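Local coordinates for serine rich repeat protein-1 (Srr-1) (Streptococcus agalactiae NEM316, PDB 4RMB) that acts as a streptococcal surface adhesin, with a keratin 4-binding domain that adopts a variant of the DEv-IgG fold, at residues B[11-16]-B[112-117]; B[46-51]-B[116-121]. All coordinates share one frame; numbering follows the deposited sequence.

In the fold
Both contacts meet at the end of strand 108-116 and share Pro116 and Lys117, with centres about 10 Å apart. Contact 1 is partly buried and pairs strand 11-18 with strand 108-116 through a regular run of antiparallel backbone bonds. Contact 2 lies at the surface, its centre about 14 Å from the chain's centre, against 9 Å for that of contact 1; there the loop 46-51 meets the turn leading into strand 120-127, and a side-chain amide and waters replace the strand pairing. The two are coupled directly: Glu12 OE2 probably accepts a hydrogen bond from Gln118 N, and Ile115 packs on Val48 and Leu50.

Contact 1. Residues B[11-16]-B[112-117]; sequences TETYIT and LVKIPK
Glu12 with Ile115, and Tyr14 with Val113, are the two hydrogen-bonded pairs that define this antiparallel strand pairing; the N-to-C directions of 11-16 and 112-116 differ by 155°, close to antiparallel. Glu12 N lies 2.9 Å from Ile115 O and Ile115 N 3.0 Å from Glu12 O. The second pair is as short, with Tyr14 N 2.8 Å from Val113 O and Val113 N 2.9 Å from Tyr14 O, but its donors are tilted from the carbonyl planes. All four N-H...O angles are at least 155°, and CA-H...O contacts from Thr11, Thr13 and Lys114 fill the intervals.

Apolar contact is strongest on the face of Ile15 and Leu112, whose side chains lie alongside one another, pointing the same way. Leu112 CD2 presses on Ile15 CG1 at 3.4 Å, tighter than usual for two carbons. On the other face the CB atoms of Tyr14 and Val113 meet more loosely.

Polar contact on the Thr13-Lys114 side runs through water. The Lys114 chain bends at its last two torsions, bringing NZ 2.9 Å from a water that accepts its hydrogen bond; Thr13 OG1 is also 2.9 Å from this water, and Thr11 OG1 adds a longer bond.

Glu12 CG nearly eclipses its backbone N (chi1 14°), a turn that lays CG across Lys117, 3.5 Å from Lys117 CA. Beyond it, OE1 bonds to His141 NE2 while OE2 is engaged at the following turn, and the two bonds together fix the carboxylate's rotation.

Strand 54-60 flanks 108-116, bonding to Leu112 and Lys114, while Ile38 of strand 35-40 covers Tyr14 and Val113. Along the remaining edge, Thr13 to Thr16 pair antiparallel with a strand of the second subunit, continuing the sheet in a manner consistent with beta-sheet complementation.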
loop_
_atom_site.group_PDB
_atom_site.type_symbol
_atom_site.label_atom_id
_atom_site.label_comp_id
_atom_site.label_asym_id
_atom_site.label_seq_id
_atom_site.Cartn_x
_atom_site.Cartn_y
_atom_site.Cartn_z
ATOM N N THR B 11 -3.191 2.054 16.704
ATOM C CA THR B 11 -4.180 2.230 15.655
ATOM C C THR B 11 -3.406 2.512 14.384
ATOM O O THR B 11 -2.284 3.017 14.429
ATOM C CB THR B 11 -5.108 3.437 15.911
ATOM O OG1 THR B 11 -4.373 4.655 15.724
ATOM C CG2 THR B 11 -5.668 3.396 17.323
ATOM N N GLU B 12 -3.993 2.160 13.250
ATOM C CA GLU B 12 -3.368 2.438 11.970
ATOM C C GLU B 12 -4.456 3.082 11.144
ATOM O O GLU B 12 -5.637 2.900 11.422
ATOM C CB GLU B 12 -2.870 1.160 11.275
ATOM C CG GLU B 12 -3.400 -0.143 11.841
ATOM C CD GLU B 12 -2.915 -1.360 11.064
ATOM O OE1 GLU B 12 -1.728 -1.386 10.666
ATOM O OE2 GLU B 12 -3.723 -2.297 10.866
ATOM N N THR B 13 -4.066 3.866 10.153
ATOM C CA THR B 13 -5.054 4.491 9.305
ATOM C C THR B 13 -4.927 3.920 7.906
ATOM O O THR B 13 -3.851 3.945 7.309
ATOM C CB THR B 13 -4.881 6.016 9.240
ATOM O OG1 THR B 13 -5.003 6.562 10.560
ATOM C CG2 THR B 13 -5.948 6.636 8.339
ATOM N N TYR B 14 -6.037 3.390 7.410
ATOM C CA TYR B 14 -6.102 2.824 6.072
ATOM C C TYR B 14 -6.537 4.002 5.215
ATOM O O TYR B 14 -7.660 4.490 5.343
ATOM C CB TYR B 14 -7.139 1.708 6.032
ATOM C CG TYR B 14 -7.336 1.105 4.666
ATOM C CD1 TYR B 14 -6.290 0.457 4.011
ATOM C CD2 TYR B 14 -8.567 1.190 4.022
ATOM C CE1 TYR B 14 -6.467 -0.092 2.744
ATOM C CE2 TYR B 14 -8.754 0.644 2.758
ATOM C CZ TYR B 14 -7.702 0.009 2.127
ATOM O OH TYR B 14 -7.880 -0.506 0.870
ATOM N N ILE B 15 -5.633 4.469 4.358
ATOM C CA ILE B 15 -5.890 5.632 3.517
ATOM C C ILE B 15 -6.167 5.260 2.075
ATOM O O ILE B 15 -5.436 4.472 1.481
ATOM C CB ILE B 15 -4.672 6.595 3.535
ATOM C CG1 ILE B 15 -4.378 7.032 4.968
ATOM C CG2 ILE B 15 -4.938 7.807 2.667
ATOM C CD1 ILE B 15 -3.085 7.819 5.107
ATOM N N THR B 16 -7.237 5.824 1.523
ATOM C CA THR B 16 -7.590 5.574 0.132
ATOM C C THR B 16 -7.628 6.916 -0.581
ATOM O O THR B 16 -8.371 7.814 -0.189
ATOM C CB THR B 16 -8.973 4.891 -0.001
ATOM O OG1 THR B 16 -8.966 3.641 0.703
ATOM C CG2 THR B 16 -9.295 4.621 -1.458
ATOM N N LEU B 112 -9.984 8.461 5.021
ATOM C CA LEU B 112 -9.144 7.986 6.104
ATOM C C LEU B 112 -9.962 7.092 7.017
ATOM O O LEU B 112 -10.970 7.525 7.568
ATOM C CB LEU B 112 -8.599 9.173 6.899
ATOM C CG LEU B 112 -7.794 10.214 6.117
ATOM C CD1 LEU B 112 -7.533 11.419 7.002
ATOM C CD2 LEU B 112 -6.484 9.601 5.641
ATOM N N VAL B 113 -9.531 5.846 7.171
ATOM C CA VAL B 113 -10.230 4.899 8.030
ATOM C C VAL B 113 -9.270 4.469 9.134
ATOM O O VAL B 113 -8.367 3.663 8.905
ATOM C CB VAL B 113 -10.690 3.658 7.226
ATOM C CG1 VAL B 113 -11.423 2.674 8.132
ATOM C CG2 VAL B 113 -11.609 4.089 6.097
ATOM N N LYS B 114 -9.458 5.024 10.330
ATOM C CA LYS B 114 -8.593 4.700 11.460
ATOM C C LYS B 114 -9.181 3.549 12.264
ATOM O O LYS B 114 -10.304 3.631 12.764
ATOM C CB LYS B 114 -8.409 5.931 12.358
ATOM C CG LYS B 114 -7.511 5.689 13.569
ATOM C CD LYS B 114 -7.529 6.887 14.520
ATOM C CE LYS B 114 -6.732 8.065 13.984
ATOM N NZ LYS B 114 -5.259 7.852 14.112
ATOM N N ILE B 115 -8.409 2.478 12.393
ATOM C CA ILE B 115 -8.866 1.302 13.111
ATOM C C ILE B 115 -7.807 0.745 14.042
ATOM O O ILE B 115 -6.638 1.122 13.973
ATOM C CB ILE B 115 -9.258 0.179 12.128
ATOM C CG1 ILE B 115 -8.064 -0.140 11.222
ATOM C CG2 ILE B 115 -10.475 0.597 11.299
ATOM C CD1 ILE B 115 -8.290 -1.311 10.282
ATOM N N PRO B 116 -8.212 -0.156 14.944
ATOM C CA PRO B 116 -7.246 -0.749 15.867
ATOM C C PRO B 116 -6.251 -1.525 15.011
ATOM O O PRO B 116 -6.644 -2.157 14.030
ATOM C CB PRO B 116 -8.112 -1.674 16.715
ATOM C CG PRO B 116 -9.430 -0.972 16.740
ATOM C CD PRO B 116 -9.590 -0.535 15.305
ATOM N N LYS B 117 -4.971 -1.464 15.366
ATOM C CA LYS B 117 -3.938 -2.173 14.615
ATOM C C LYS B 117 -4.319 -3.640 14.420
ATOM O O LYS B 117 -4.443 -4.391 15.385
ATOM C CB LYS B 117 -2.599 -2.076 15.350
ATOM C CG LYS B 117 -1.999 -0.677 15.363
ATOM C CD LYS B 117 -0.642 -0.657 16.067
ATOM C CE LYS B 117 -0.044 0.746 16.079
ATOM N NZ LYS B 117 1.256 0.806 16.835
HETATM O O HOH W 1 -3.359 6.020 12.903
#

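Contact 2. Residues B[46-51]-B[116-121]; sequences SPVNLL and PKQSGV
The Gln118 amide carries Val48 CG1 over one of its faces, 3.7 Å from Gln118 CD, and holds the backbone of Asn49 along its edge. In the DEv-IgG variant fold of this domain, the contact joins two connections between sheets: the loop from strand 35-40 to 54-60, and the turn from 108-116 to 120-127.

The amide is used at both ends. Asn49 N donates to Gln118 OE1 at 3.1 Å, in the carbonyl plane and on a lone pair. Gln118 NE2 returns a bond to Asn49 O at 3.2 Å, nearly straight at 174°. One side chain thus reads both backbone polar groups of a single residue, much as a neighbouring strand would. A further bond from NE2 to Pro116 O, 3.3 Å away, ties the group to its own turn; both acceptors, Asn49 O and Pro116 O, lie within 3° of the amide plane, so the bonds fix its rotation.

Asn49 itself closes an Asx turn, with Leu51 N 3.0 Å from Asn49 OD1. Its CG stands anti to the backbone N (chi1 -177°), carrying OD1 forward to Leu51.

Val48 divides its two methyls: CG1 serves the amide, whereas CG2 faces the backbone at Gly120. A water bridges the two backbones, donating to Ser46 O at 2.6 Å and accepting from Val121 N at 3.0 Å.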
loop_
_atom_site.group_PDB
_atom_site.type_symbol
_atom_site.label_atom_id
_atom_site.label_comp_id
_atom_site.label_asym_id
_atom_site.label_seq_id
_atom_site.Cartn_x
_atom_site.Cartn_y
_atom_site.Cartn_z
ATOM N N SER B 46 -8.562 -13.814 8.285
ATOM C CA SER B 46 -9.736 -13.332 8.993
ATOM C C SER B 46 -10.087 -11.914 8.572
ATOM O O SER B 46 -9.222 -11.088 8.267
ATOM C CB SER B 46 -9.505 -13.390 10.526
ATOM N N PRO B 47 -11.381 -11.628 8.505
ATOM C CA PRO B 47 -11.822 -10.291 8.121
ATOM C C PRO B 47 -11.393 -9.228 9.127
ATOM O O PRO B 47 -11.257 -9.515 10.314
ATOM C CB PRO B 47 -13.339 -10.434 8.067
ATOM C CG PRO B 47 -13.624 -11.548 8.920
ATOM C CD PRO B 47 -12.535 -12.524 8.641
ATOM N N VAL B 48 -11.156 -8.008 8.648
ATOM C CA VAL B 48 -10.763 -6.904 9.516
ATOM C C VAL B 48 -12.044 -6.283 10.058
ATOM O O VAL B 48 -12.988 -6.026 9.309
ATOM C CB VAL B 48 -9.956 -5.840 8.732
ATOM C CG1 VAL B 48 -9.545 -4.704 9.651
ATOM C CG2 VAL B 48 -8.736 -6.484 8.101
ATOM N N ASN B 49 -12.076 -6.065 11.366
ATOM C CA ASN B 49 -13.238 -5.491 12.023
ATOM C C ASN B 49 -13.258 -3.979 11.824
ATOM O O ASN B 49 -12.289 -3.296 12.156
ATOM C CB ASN B 49 -13.185 -5.836 13.509
ATOM C CG ASN B 49 -14.389 -5.340 14.265
ATOM O OD1 ASN B 49 -15.371 -4.900 13.669
ATOM N ND2 ASN B 49 -14.327 -5.418 15.593
ATOM N N LEU B 50 -14.353 -3.463 11.270
ATOM C CA LEU B 50 -14.470 -2.026 11.027
ATOM C C LEU B 50 -15.509 -1.356 11.914
ATOM O O LEU B 50 -15.788 -0.170 11.757
ATOM C CB LEU B 50 -14.840 -1.758 9.562
ATOM C CG LEU B 50 -13.903 -2.333 8.504
ATOM C CD1 LEU B 50 -14.457 -2.020 7.120
ATOM C CD2 LEU B 50 -12.507 -1.748 8.668
ATOM N N LEU B 51 -16.075 -2.109 12.850
ATOM C CA LEU B 51 -17.101 -1.569 13.735
ATOM C C LEU B 51 -16.687 -0.350 14.546
ATOM O O LEU B 51 -17.518 0.507 14.843
ATOM C CB LEU B 51 -17.599 -2.655 14.689
ATOM C CG LEU B 51 -18.522 -3.718 14.095
ATOM C CD1 LEU B 51 -18.772 -4.809 15.128
ATOM C CD2 LEU B 51 -19.835 -3.074 13.663
ATOM N N PRO B 116 -8.212 -0.156 14.944
ATOM C CA PRO B 116 -7.246 -0.749 15.867
ATOM C C PRO B 116 -6.251 -1.525 15.011
ATOM O O PRO B 116 -6.644 -2.157 14.030
ATOM C CB PRO B 116 -8.112 -1.674 16.715
ATOM C CG PRO B 116 -9.430 -0.972 16.740
ATOM C CD PRO B 116 -9.590 -0.535 15.305
ATOM N N LYS B 117 -4.971 -1.464 15.366
ATOM C CA LYS B 117 -3.938 -2.173 14.615
ATOM C C LYS B 117 -4.319 -3.640 14.420
ATOM O O LYS B 117 -4.443 -4.391 15.385
ATOM C CB LYS B 117 -2.599 -2.076 15.350
ATOM C CG LYS B 117 -1.999 -0.677 15.363
ATOM C CD LYS B 117 -0.642 -0.657 16.067
ATOM C CE LYS B 117 -0.044 0.746 16.079
ATOM N NZ LYS B 117 1.256 0.806 16.835
ATOM N N GLN B 118 -4.506 -4.044 13.168
ATOM C CA GLN B 118 -4.886 -5.420 12.860
ATOM C C GLN B 118 -4.125 -5.972 11.666
ATOM O O GLN B 118 -3.655 -5.221 10.812
ATOM C CB GLN B 118 -6.378 -5.506 12.528
ATOM C CG GLN B 118 -7.315 -5.152 13.659
ATOM C CD GLN B 118 -8.753 -5.083 13.203
ATOM O OE1 GLN B 118 -9.371 -6.101 12.883
ATOM N NE2 GLN B 118 -9.296 -3.872 13.158
ATOM N N SER B 119 -4.012 -7.294 11.618
ATOM C CA SER B 119 -3.370 -7.962 10.499
ATOM C C SER B 119 -4.526 -8.321 9.580
ATOM O O SER B 119 -5.670 -8.423 10.025
ATOM C CB SER B 119 -2.654 -9.238 10.955
ATOM O OG SER B 119 -1.448 -8.925 11.626
ATOM N N GLY B 120 -4.236 -8.505 8.300
ATOM C CA GLY B 120 -5.288 -8.844 7.365
ATOM C C GLY B 120 -5.162 -8.003 6.115
ATOM O O GLY B 120 -4.239 -7.203 5.986
ATOM N N VAL B 121 -6.094 -8.178 5.191
ATOM C CA VAL B 121 -6.059 -7.428 3.949
ATOM C C VAL B 121 -7.345 -6.649 3.731
ATOM O O VAL B 121 -8.447 -7.198 3.804
ATOM C CB VAL B 121 -5.836 -8.357 2.742
ATOM C CG1 VAL B 121 -5.757 -7.541 1.457
ATOM C CG2 VAL B 121 -4.557 -9.163 2.941
HETATM O O HOH W 2 -8.005 -10.271 6.134
HETATM O O HOH W 3 -7.847 -9.407 11.074
#